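Local coordinates for protein precorrin-6y methyltransferase/putative decarboxylase (Methanothermobacter thermautotrophicus, PDB 1L3I) that probably methylates C-15 of cobalt-precorrin-6B using S-adenosyl-L-methionine and then decarboxylates C-12, yielding cobalt-precorrin-7 in the anaerobic route to adenosylcobalamin, at residues 102-107 with 118-123; 93-98 with 114-119; 145-150 with 180-185. All coordinates share one frame; numbering follows the deposited sequence.

Contact 1: 102-107 with 118-123; sequences DIAVVG and RIIKDK. With SAH (S-adenosyl-L-homocysteine), chain G.
Ile120 reaches from helix 113-122 down onto Ala104 and Val106 of strand 101-106, joining strand and following helix in a beta-alpha-beta crossover of the Rossmann-like methyltransferase fold; the returning strand, 128-134, lies beside the first and parallel to it. The apolar contact rests on both branches of the isoleucine. Its CG2 methyl meets Ala104 CB at 3.5 Å, while CD1 comes within 3.8 Å of that same Ala104 CB and 3.7 Å of Val106 CG2, lying across the step between two residues that face the helix. Chi1 of -73° sets CG2 anti to the Ile120 backbone N and CG1 anti to the carbonyl carbon, and the extended chi2 (176°) carries CD1 forward to where it reaches Val106 as well as Ala104. Val106 answers with CG2, the methyl lying beside its own backbone N. The small side chain at Ala104 is consistent with the close approach of the backbones, 7.2 Å between Ala104 CA and Ile120 CA. Ile130 and Val132 of strand 128-134 extend the apolar layer, touching Ile120 and Val106 respectively.

Polar bonding runs beside this layer. Ala104 has a backbone hydrogen bond with Arg129 of strand 128-134, and Asp102, at a corner of the chain, has its OD2 hydrogen-bonded to Val36 N of the neighbouring strand; at the helix end, Lys123 N donates to Ile120 O at 3.2 Å.

Ligand contact belongs to the carboxyl end of the strand. Gly107, with no side chain, forms part of the S-adenosylhomocysteine pocket, its backbone O standing 3.4 Å from the ligand's C5' atom.

Contact 2: 93-98 with 114-119; sequences EALCKI and QEILRI
Leu95 of helix 91-95 packs against Ile116 and Ile119, which lie one helical turn apart on helix 113-122. The tight part is entirely apolar on the side-chain level. Leu95 CB touches Ile119 CG2 at 3.7 Å, and the same Ile119 methyl is 4.1 Å from Leu95 CD1, so CG2 lies alongside the leucine rather than meeting its end alone. Chi2 of 167° extends the leucine through CD1 toward the other turn, where CD1 lies 4.0 Å from Ile116 CG2 and 3.9 Å from Ile116 O. Leu95 and Ile116 cross at about a right angle, and their side chains meet through one methyl each; Ile119 loses more surface to the opposing segment than Ile116 does.

Toward solvent the fit slackens. Cys96 SG comes no closer than 4.6 Å to Ile119 CD1, and this cysteine is exposed. The polar pair here forms within one segment instead of across the contact: Lys97 NZ makes a salt bridge with Glu93 OE2 at 3.3 Å. On the side of helix 113-122 turned to helix 137-149, the Gln114 CG methylene lies over the centre of one face of the Arg118 guanidinium, 3.7 Å above its plane.

Ile116 also borders the cofactor site. Its side chain lies about 4 Å from the bound S-adenosylhomocysteine and touches Ala91, whose backbone N is hydrogen-bonded to the ligand. On its inner side Leu95 rests on Val38 and Val40 of strand 36-40 and on Ile61 of strand 57-62, while Leu117 turns from this contact to meet Cys146 and Leu147 of helix 137-149; helix 113-122 thus packs between helices 91-95 and 137-149 over the parallel strands of the sheet.

Contact 3: 145-150 with 180-185; sequences ECLRDL and ALIYTG
Leu147 of helix 137-149 presents its two methyls to Ile182 of strand 170-183 and to Thr184, two residues on. Van der Waals contact carries the whole interface. The Thr184 methyl, CG2, approaches both prongs of the leucine fork, lying 3.5 Å from Leu147 CD2 and 3.8 Å from Leu147 CD1, and the two side chains cross at about a right angle. CD1 alone continues to Ile182, 3.9 Å from its CG2 branch. With chi1 at -64° that branch stands anti to the Ile182 backbone N and faces the helix, while CG1 and CD1 lead away.

Polar bonding sorts the two ends of Thr184. With chi1 at 61°, CG2 is anti to the carbonyl carbon and faces the leucine, while OG1 accepts a hydrogen bond from Ile130 N of the adjoining strand 128-134. That bond should fix the rotation of the threonine and hold its methyl in place. On the helix, Asp149 N donates to Glu145 O at 2.8 Å in the last turn, which contains Leu147.

Phe152 and Val154 close around this cluster from the loop after the helix, both touching Leu147. Shortening Leu147 to an alanine would probably open a gap between helix and strand and deprive the Thr184 and Ile182 CG2 methyls of their leucine partner.

This contact lays the last helix on strand 170-183, where Ile182 is backbone-bonded to Val132. The strand order 3-2-1-4-5-7-6, with that strand antiparallel beside 128-134, is the hallmark of class I S-adenosylmethionine-dependent methyltransferases.

In the fold
All three contacts are apolar, with differing surroundings; contacts 1 and 3 lay helices on the same sheet, and contact 2 joins two helices. Contact 1 lies deepest, its centre about 11 Å from that of the chain; contacts 2 and 3, each about 15 Å out, flank it. Contacts 1 and 2 share helix 113-122, through Ile120 in contact 1 and Ile116 and Ile119 in contact 2, and their centres are about 7 Å apart. Contact 2 alone includes a partly exposed touching residue. Contact 3 lies away from the cofactor, whereas the other two border its pocket. Lysines stitch the margins: Lys123 NZ bonds Leu95 O and Ile98 O, and Lys121 NZ bonds Leu150 O.

Contact 1: 102-107 with 118-123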
loop_
_atom_site.group_PDB
_atom_site.type_symbol
_atom_site.label_atom_id
_atom_site.label_comp_id
_atom_site.label_asym_id
_atom_site.label_seq_id
_atom_site.Cartn_x
_atom_site.Cartn_y
_atom_site.Cartn_z
ATOM N N ASP A 102 16.556 15.914 -23.364
ATOM C CA ASP A 102 17.039 16.110 -22.010
ATOM C C ASP A 102 16.203 15.246 -21.075
ATOM O O ASP A 102 16.699 14.771 -20.052
ATOM C CB ASP A 102 16.893 17.570 -21.614
ATOM C CG ASP A 102 17.742 18.487 -22.467
ATOM O OD1 ASP A 102 18.986 18.407 -22.348
ATOM O OD2 ASP A 102 17.180 19.266 -23.271
ATOM N N ILE A 103 14.933 15.061 -21.437
ATOM C CA ILE A 103 13.999 14.280 -20.647
ATOM C C ILE A 103 13.228 13.306 -21.533
ATOM O O ILE A 103 12.748 13.666 -22.608
ATOM C CB ILE A 103 12.974 15.197 -19.937
ATOM C CG1 ILE A 103 13.679 16.173 -18.999
ATOM C CG2 ILE A 103 11.947 14.379 -19.174
ATOM C CD1 ILE A 103 12.786 17.304 -18.546
ATOM N N ALA A 104 13.101 12.072 -21.071
ATOM C CA ALA A 104 12.356 11.050 -21.783
ATOM C C ALA A 104 11.454 10.305 -20.791
ATOM O O ALA A 104 11.932 9.707 -19.816
ATOM C CB ALA A 104 13.301 10.072 -22.457
ATOM N N VAL A 105 10.146 10.394 -21.016
ATOM C CA VAL A 105 9.153 9.703 -20.191
ATOM C C VAL A 105 8.491 8.650 -21.077
ATOM O O VAL A 105 7.961 8.962 -22.161
ATOM C CB VAL A 105 8.068 10.655 -19.651
ATOM C CG1 VAL A 105 6.985 9.857 -18.874
ATOM C CG2 VAL A 105 8.720 11.734 -18.777
ATOM N N VAL A 106 8.578 7.397 -20.659
ATOM C CA VAL A 106 7.968 6.327 -21.426
ATOM C C VAL A 106 6.668 5.947 -20.735
ATOM O O VAL A 106 6.684 5.243 -19.725
ATOM C CB VAL A 106 8.898 5.093 -21.538
ATOM C CG1 VAL A 106 8.293 4.072 -22.494
ATOM C CG2 VAL A 106 10.268 5.524 -22.021
ATOM N N GLY A 107 5.556 6.444 -21.272
ATOM C CA GLY A 107 4.245 6.164 -20.707
ATOM C C GLY A 107 3.594 4.891 -21.220
ATOM O O GLY A 107 2.573 4.464 -20.673
ATOM N N ARG A 118 16.834 1.632 -25.821
ATOM C CA ARG A 118 18.127 1.666 -26.507
ATOM C C ARG A 118 18.226 2.924 -27.351
ATOM O O ARG A 118 19.257 3.576 -27.351
ATOM C CB ARG A 118 18.296 0.470 -27.429
ATOM C CG ARG A 118 18.734 -0.813 -26.762
ATOM C CD ARG A 118 18.940 -1.856 -27.831
ATOM N NE ARG A 118 19.171 -3.189 -27.313
ATOM C CZ ARG A 118 18.510 -4.269 -27.720
ATOM N NH1 ARG A 118 17.556 -4.169 -28.648
ATOM N NH2 ARG A 118 18.829 -5.476 -27.241
ATOM N N ILE A 119 17.156 3.231 -28.085
ATOM C CA ILE A 119 17.090 4.433 -28.924
ATOM C C ILE A 119 17.147 5.687 -28.056
ATOM O O ILE A 119 17.869 6.622 -28.379
ATOM C CB ILE A 119 15.794 4.471 -29.804
ATOM C CG1 ILE A 119 15.778 3.299 -30.796
ATOM C CG2 ILE A 119 15.646 5.813 -30.510
ATOM C CD1 ILE A 119 14.451 3.115 -31.522
ATOM N N ILE A 120 16.364 5.732 -26.977
ATOM C CA ILE A 120 16.384 6.908 -26.101
ATOM C C ILE A 120 17.811 7.121 -25.589
ATOM O O ILE A 120 18.261 8.246 -25.470
ATOM C CB ILE A 120 15.391 6.798 -24.889
ATOM C CG1 ILE A 120 13.936 6.952 -25.359
ATOM C CG2 ILE A 120 15.706 7.873 -23.847
ATOM C CD1 ILE A 120 12.901 6.762 -24.266
ATOM N N LYS A 121 18.528 6.039 -25.303
ATOM C CA LYS A 121 19.899 6.194 -24.833
ATOM C C LYS A 121 20.687 6.931 -25.923
ATOM O O LYS A 121 21.229 7.988 -25.647
ATOM C CB LYS A 121 20.571 4.858 -24.505
ATOM C CG LYS A 121 21.952 5.046 -23.924
ATOM C CD LYS A 121 22.732 3.754 -23.901
ATOM C CE LYS A 121 24.180 4.020 -23.455
ATOM N NZ LYS A 121 24.964 2.741 -23.301
ATOM N N ASP A 122 20.627 6.440 -27.172
ATOM C CA ASP A 122 21.334 7.030 -28.344
ATOM C C ASP A 122 21.094 8.532 -28.605
ATOM O O ASP A 122 21.852 9.155 -29.360
ATOM C CB ASP A 122 20.974 6.312 -29.666
ATOM C CG ASP A 122 21.540 4.890 -29.783
ATOM O OD1 ASP A 122 21.940 4.233 -28.809
ATOM O OD2 ASP A 122 21.523 4.379 -30.910
ATOM N N LYS A 123 20.039 9.095 -28.012
ATOM C CA LYS A 123 19.720 10.506 -28.219
ATOM C C LYS A 123 19.675 11.323 -26.946
ATOM O O LYS A 123 19.234 12.479 -26.980
ATOM C CB LYS A 123 18.342 10.633 -28.863
ATOM C CG LYS A 123 17.971 9.542 -29.841
ATOM C CD LYS A 123 16.900 10.048 -30.793
ATOM C CE LYS A 123 17.411 11.245 -31.584
ATOM N NZ LYS A 123 16.800 11.200 -32.925
HETATM N N SAH G . 0.601 8.851 -19.499
HETATM C CA SAH G . -0.595 9.119 -20.306
HETATM C CB SAH G . -1.350 7.811 -20.660
HETATM C CG SAH G . -0.489 6.816 -21.487
HETATM S SD SAH G . -1.282 5.281 -21.980
HETATM C C SAH G . -1.501 10.070 -19.537
HETATM O O SAH G . -1.102 10.458 -18.425
HETATM O OXT SAH G . -2.576 10.429 -20.059
HETATM C "C5'" SAH G . 0.002 4.484 -22.913
HETATM C "C4'" SAH G . 0.041 4.915 -24.336
HETATM O "O4'" SAH G . 1.111 4.144 -24.916
HETATM C "C3'" SAH G . -1.270 4.604 -25.215
HETATM O "O3'" SAH G . -2.026 5.736 -25.755
HETATM C "C2'" SAH G . -0.654 3.664 -26.277
HETATM O "O2'" SAH G . -1.280 3.608 -27.569
HETATM C "C1'" SAH G . 0.787 4.121 -26.277
HETATM N N9 SAH G . 1.822 3.248 -26.815
HETATM C C8 SAH G . 2.149 1.936 -26.390
HETATM N N7 SAH G . 3.139 1.452 -27.078
HETATM C C5 SAH G . 3.487 2.459 -28.006
HETATM C C6 SAH G . 4.462 2.552 -29.015
HETATM N N6 SAH G . 5.316 1.554 -29.269
HETATM N N1 SAH G . 4.554 3.692 -29.756
HETATM C C2 SAH G . 3.701 4.674 -29.491
HETATM N N3 SAH G . 2.748 4.707 -28.577
HETATM C C4 SAH G . 2.683 3.570 -27.856
#

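Contact 2: 93-98 with 114-119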
loop_
_atom_site.group_PDB
_atom_site.type_symbol
_atom_site.label_atom_id
_atom_site.label_comp_id
_atom_site.label_asym_id
_atom_site.label_seq_id
_atom_site.Cartn_x
_atom_site.Cartn_y
_atom_site.Cartn_z
ATOM N N GLU A 93 10.196 4.343 -34.680
ATOM C CA GLU A 93 10.223 5.084 -35.940
ATOM C C GLU A 93 10.220 6.577 -35.656
ATOM O O GLU A 93 11.044 7.321 -36.204
ATOM C CB GLU A 93 9.006 4.715 -36.820
ATOM C CG GLU A 93 8.512 5.793 -37.839
ATOM C CD GLU A 93 7.430 6.744 -37.269
ATOM O OE1 GLU A 93 6.428 6.243 -36.692
ATOM O OE2 GLU A 93 7.574 7.993 -37.400
ATOM N N ALA A 94 9.294 6.997 -34.791
ATOM C CA ALA A 94 9.105 8.398 -34.413
ATOM C C ALA A 94 10.294 8.975 -33.664
ATOM O O ALA A 94 10.698 10.115 -33.920
ATOM C CB ALA A 94 7.852 8.542 -33.583
ATOM N N LEU A 95 10.844 8.190 -32.740
ATOM C CA LEU A 95 11.989 8.615 -31.925
ATOM C C LEU A 95 13.212 8.961 -32.765
ATOM O O LEU A 95 13.978 9.848 -32.402
ATOM C CB LEU A 95 12.363 7.540 -30.897
ATOM C CG LEU A 95 11.554 7.458 -29.606
ATOM C CD1 LEU A 95 11.887 6.149 -28.926
ATOM C CD2 LEU A 95 11.849 8.653 -28.698
ATOM N N CYS A 96 13.379 8.272 -33.889
ATOM C CA CYS A 96 14.511 8.515 -34.778
ATOM C C CYS A 96 14.451 9.857 -35.523
ATOM O O CYS A 96 15.482 10.345 -35.994
ATOM C CB CYS A 96 14.643 7.389 -35.803
ATOM S SG CYS A 96 15.242 5.829 -35.177
ATOM N N LYS A 97 13.258 10.449 -35.620
ATOM C CA LYS A 97 13.076 11.719 -36.322
ATOM C C LYS A 97 13.259 12.974 -35.467
ATOM O O LYS A 97 13.379 14.084 -35.999
ATOM C CB LYS A 97 11.694 11.778 -36.957
ATOM C CG LYS A 97 11.344 10.611 -37.843
ATOM C CD LYS A 97 9.961 10.830 -38.436
ATOM C CE LYS A 97 9.481 9.618 -39.227
ATOM N NZ LYS A 97 8.238 9.953 -39.979
ATOM N N ILE A 98 13.282 12.810 -34.153
ATOM C CA ILE A 98 13.405 13.957 -33.266
ATOM C C ILE A 98 14.859 14.259 -32.877
ATOM O O ILE A 98 15.751 13.449 -33.093
ATOM C CB ILE A 98 12.525 13.766 -31.988
ATOM C CG1 ILE A 98 13.116 12.716 -31.056
ATOM C CG2 ILE A 98 11.136 13.322 -32.382
ATOM C CD1 ILE A 98 12.414 12.634 -29.707
ATOM N N GLN A 114 12.413 -2.428 -24.787
ATOM C CA GLN A 114 13.854 -2.565 -24.966
ATOM C C GLN A 114 14.379 -1.707 -26.114
ATOM O O GLN A 114 15.359 -0.976 -25.956
ATOM C CB GLN A 114 14.180 -4.028 -25.208
ATOM C CG GLN A 114 15.647 -4.335 -25.285
ATOM C CD GLN A 114 15.883 -5.810 -25.477
ATOM O OE1 GLN A 114 15.647 -6.356 -26.566
ATOM N NE2 GLN A 114 16.331 -6.477 -24.416
ATOM N N GLU A 115 13.701 -1.785 -27.254
ATOM C CA GLU A 115 14.073 -1.031 -28.453
ATOM C C GLU A 115 13.974 0.470 -28.196
ATOM O O GLU A 115 14.887 1.229 -28.535
ATOM C CB GLU A 115 13.140 -1.422 -29.599
ATOM C CG GLU A 115 13.464 -0.809 -30.935
ATOM C CD GLU A 115 12.497 -1.246 -32.030
ATOM O OE1 GLU A 115 11.580 -2.061 -31.747
ATOM O OE2 GLU A 115 12.659 -0.772 -33.183
ATOM N N ILE A 116 12.834 0.877 -27.628
ATOM C CA ILE A 116 12.513 2.259 -27.289
ATOM C C ILE A 116 13.586 2.823 -26.374
ATOM O O ILE A 116 14.065 3.932 -26.598
ATOM C CB ILE A 116 11.137 2.332 -26.571
ATOM C CG1 ILE A 116 10.013 2.033 -27.556
ATOM C CG2 ILE A 116 10.913 3.698 -25.914
ATOM C CD1 ILE A 116 8.659 1.911 -26.881
ATOM N N LEU A 117 13.983 2.051 -25.366
ATOM C CA LEU A 117 15.012 2.512 -24.434
ATOM C C LEU A 117 16.393 2.654 -25.082
ATOM O O LEU A 117 17.029 3.698 -24.944
ATOM C CB LEU A 117 15.084 1.609 -23.198
ATOM C CG LEU A 117 13.952 1.727 -22.182
ATOM C CD1 LEU A 117 14.259 0.763 -21.061
ATOM C CD2 LEU A 117 13.799 3.156 -21.663
ATOM N N ARG A 118 16.834 1.632 -25.821
ATOM C CA ARG A 118 18.127 1.666 -26.507
ATOM C C ARG A 118 18.226 2.924 -27.351
ATOM O O ARG A 118 19.257 3.576 -27.351
ATOM C CB ARG A 118 18.296 0.470 -27.429
ATOM C CG ARG A 118 18.734 -0.813 -26.762
ATOM C CD ARG A 118 18.940 -1.856 -27.831
ATOM N NE ARG A 118 19.171 -3.189 -27.313
ATOM C CZ ARG A 118 18.510 -4.269 -27.720
ATOM N NH1 ARG A 118 17.556 -4.169 -28.648
ATOM N NH2 ARG A 118 18.829 -5.476 -27.241
ATOM N N ILE A 119 17.156 3.231 -28.085
ATOM C CA ILE A 119 17.090 4.433 -28.924
ATOM C C ILE A 119 17.147 5.687 -28.056
ATOM O O ILE A 119 17.869 6.622 -28.379
ATOM C CB ILE A 119 15.794 4.471 -29.804
ATOM C CG1 ILE A 119 15.778 3.299 -30.796
ATOM C CG2 ILE A 119 15.646 5.813 -30.510
ATOM C CD1 ILE A 119 14.451 3.115 -31.522
#

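Contact 3: 145-150 with 180-185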
loop_
_atom_site.group_PDB
_atom_site.type_symbol
_atom_site.label_atom_id
_atom_site.label_comp_id
_atom_site.label_asym_id
_atom_site.label_seq_id
_atom_site.Cartn_x
_atom_site.Cartn_y
_atom_site.Cartn_z
ATOM N N GLU A 145 16.360 -4.233 -15.935
ATOM C CA GLU A 145 17.402 -4.980 -16.641
ATOM C C GLU A 145 17.924 -4.159 -17.824
ATOM O O GLU A 145 19.111 -3.869 -17.910
ATOM C CB GLU A 145 16.876 -6.357 -17.122
ATOM C CG GLU A 145 17.954 -7.242 -17.824
ATOM C CD GLU A 145 17.532 -8.707 -18.047
ATOM O OE1 GLU A 145 16.557 -8.954 -18.805
ATOM O OE2 GLU A 145 18.200 -9.615 -17.482
ATOM N N CYS A 146 17.023 -3.727 -18.695
ATOM C CA CYS A 146 17.418 -2.944 -19.853
ATOM C C CYS A 146 18.227 -1.715 -19.509
ATOM O O CYS A 146 19.299 -1.521 -20.062
ATOM C CB CYS A 146 16.201 -2.541 -20.662
ATOM S SG CYS A 146 15.556 -3.922 -21.608
ATOM N N LEU A 147 17.736 -0.906 -18.577
ATOM C CA LEU A 147 18.455 0.295 -18.212
ATOM C C LEU A 147 19.804 0.003 -17.574
ATOM O O LEU A 147 20.747 0.762 -17.774
ATOM C CB LEU A 147 17.604 1.195 -17.329
ATOM C CG LEU A 147 16.540 1.999 -18.081
ATOM C CD1 LEU A 147 15.580 2.627 -17.102
ATOM C CD2 LEU A 147 17.205 3.058 -18.940
ATOM N N ARG A 148 19.912 -1.092 -16.824
ATOM C CA ARG A 148 21.201 -1.458 -16.216
ATOM C C ARG A 148 22.162 -1.834 -17.329
ATOM O O ARG A 148 23.297 -1.365 -17.370
ATOM C CB ARG A 148 21.075 -2.656 -15.273
ATOM C CG ARG A 148 21.095 -2.277 -13.810
ATOM C CD ARG A 148 20.849 -3.482 -12.946
ATOM N NE ARG A 148 20.093 -3.141 -11.735
ATOM C CZ ARG A 148 20.075 -3.891 -10.640
ATOM N NH1 ARG A 148 20.774 -5.027 -10.597
ATOM N NH2 ARG A 148 19.385 -3.496 -9.579
ATOM N N ASP A 149 21.663 -2.662 -18.243
ATOM C CA ASP A 149 22.424 -3.145 -19.381
ATOM C C ASP A 149 22.920 -2.025 -20.288
ATOM O O ASP A 149 23.905 -2.190 -21.005
ATOM C CB ASP A 149 21.599 -4.148 -20.182
ATOM C CG ASP A 149 21.303 -5.422 -19.415
ATOM O OD1 ASP A 149 21.764 -5.556 -18.245
ATOM O OD2 ASP A 149 20.615 -6.304 -19.980
ATOM N N LEU A 150 22.231 -0.889 -20.265
ATOM C CA LEU A 150 22.631 0.245 -21.089
ATOM C C LEU A 150 23.582 1.137 -20.310
ATOM O O LEU A 150 23.930 2.225 -20.760
ATOM C CB LEU A 150 21.411 1.022 -21.576
ATOM C CG LEU A 150 20.448 0.258 -22.475
ATOM C CD1 LEU A 150 19.262 1.143 -22.827
ATOM C CD2 LEU A 150 21.157 -0.232 -23.736
ATOM N N ALA A 180 4.609 1.868 -10.757
ATOM C CA ALA A 180 6.023 1.988 -10.428
ATOM C C ALA A 180 6.706 2.951 -11.414
ATOM O O ALA A 180 6.312 3.062 -12.584
ATOM C CB ALA A 180 6.702 0.616 -10.480
ATOM N N LEU A 181 7.682 3.696 -10.913
ATOM C CA LEU A 181 8.436 4.617 -11.743
ATOM C C LEU A 181 9.880 4.142 -11.715
ATOM O O LEU A 181 10.488 4.058 -10.639
ATOM C CB LEU A 181 8.361 6.060 -11.226
ATOM C CG LEU A 181 6.991 6.741 -11.222
ATOM C CD1 LEU A 181 7.147 8.148 -10.693
ATOM C CD2 LEU A 181 6.387 6.756 -12.613
ATOM N N ILE A 182 10.372 3.693 -12.872
ATOM C CA ILE A 182 11.747 3.231 -13.011
ATOM C C ILE A 182 12.493 4.415 -13.643
ATOM O O ILE A 182 12.165 4.843 -14.754
ATOM C CB ILE A 182 11.835 1.951 -13.892
ATOM C CG1 ILE A 182 11.105 0.793 -13.218
ATOM C CG2 ILE A 182 13.293 1.566 -14.137
ATOM C CD1 ILE A 182 9.626 0.799 -13.410
ATOM N N TYR A 183 13.475 4.966 -12.936
ATOM C CA TYR A 183 14.192 6.125 -13.446
ATOM C C TYR A 183 15.710 6.014 -13.349
ATOM O O TYR A 183 16.245 5.321 -12.474
ATOM C CB TYR A 183 13.676 7.398 -12.766
ATOM C CG TYR A 183 13.808 7.390 -11.259
ATOM C CD1 TYR A 183 14.876 8.047 -10.644
ATOM C CD2 TYR A 183 12.937 6.648 -10.457
ATOM C CE1 TYR A 183 15.069 7.980 -9.271
ATOM C CE2 TYR A 183 13.128 6.572 -9.085
ATOM C CZ TYR A 183 14.204 7.224 -8.504
ATOM O OH TYR A 183 14.436 7.113 -7.151
ATOM N N THR A 184 16.389 6.730 -14.248
ATOM C CA THR A 184 17.851 6.726 -14.354
ATOM C C THR A 184 18.634 7.733 -13.505
ATOM O O THR A 184 18.058 8.645 -12.890
ATOM C CB THR A 184 18.304 6.854 -15.839
ATOM O OG1 THR A 184 17.834 8.091 -16.385
ATOM C CG2 THR A 184 17.742 5.708 -16.681
ATOM N N GLY A 185 19.966 7.562 -13.534
ATOM C CA GLY A 185 20.921 8.382 -12.787
ATOM C C GLY A 185 21.002 9.892 -12.985
ATOM O O GLY A 185 20.172 10.499 -13.673
#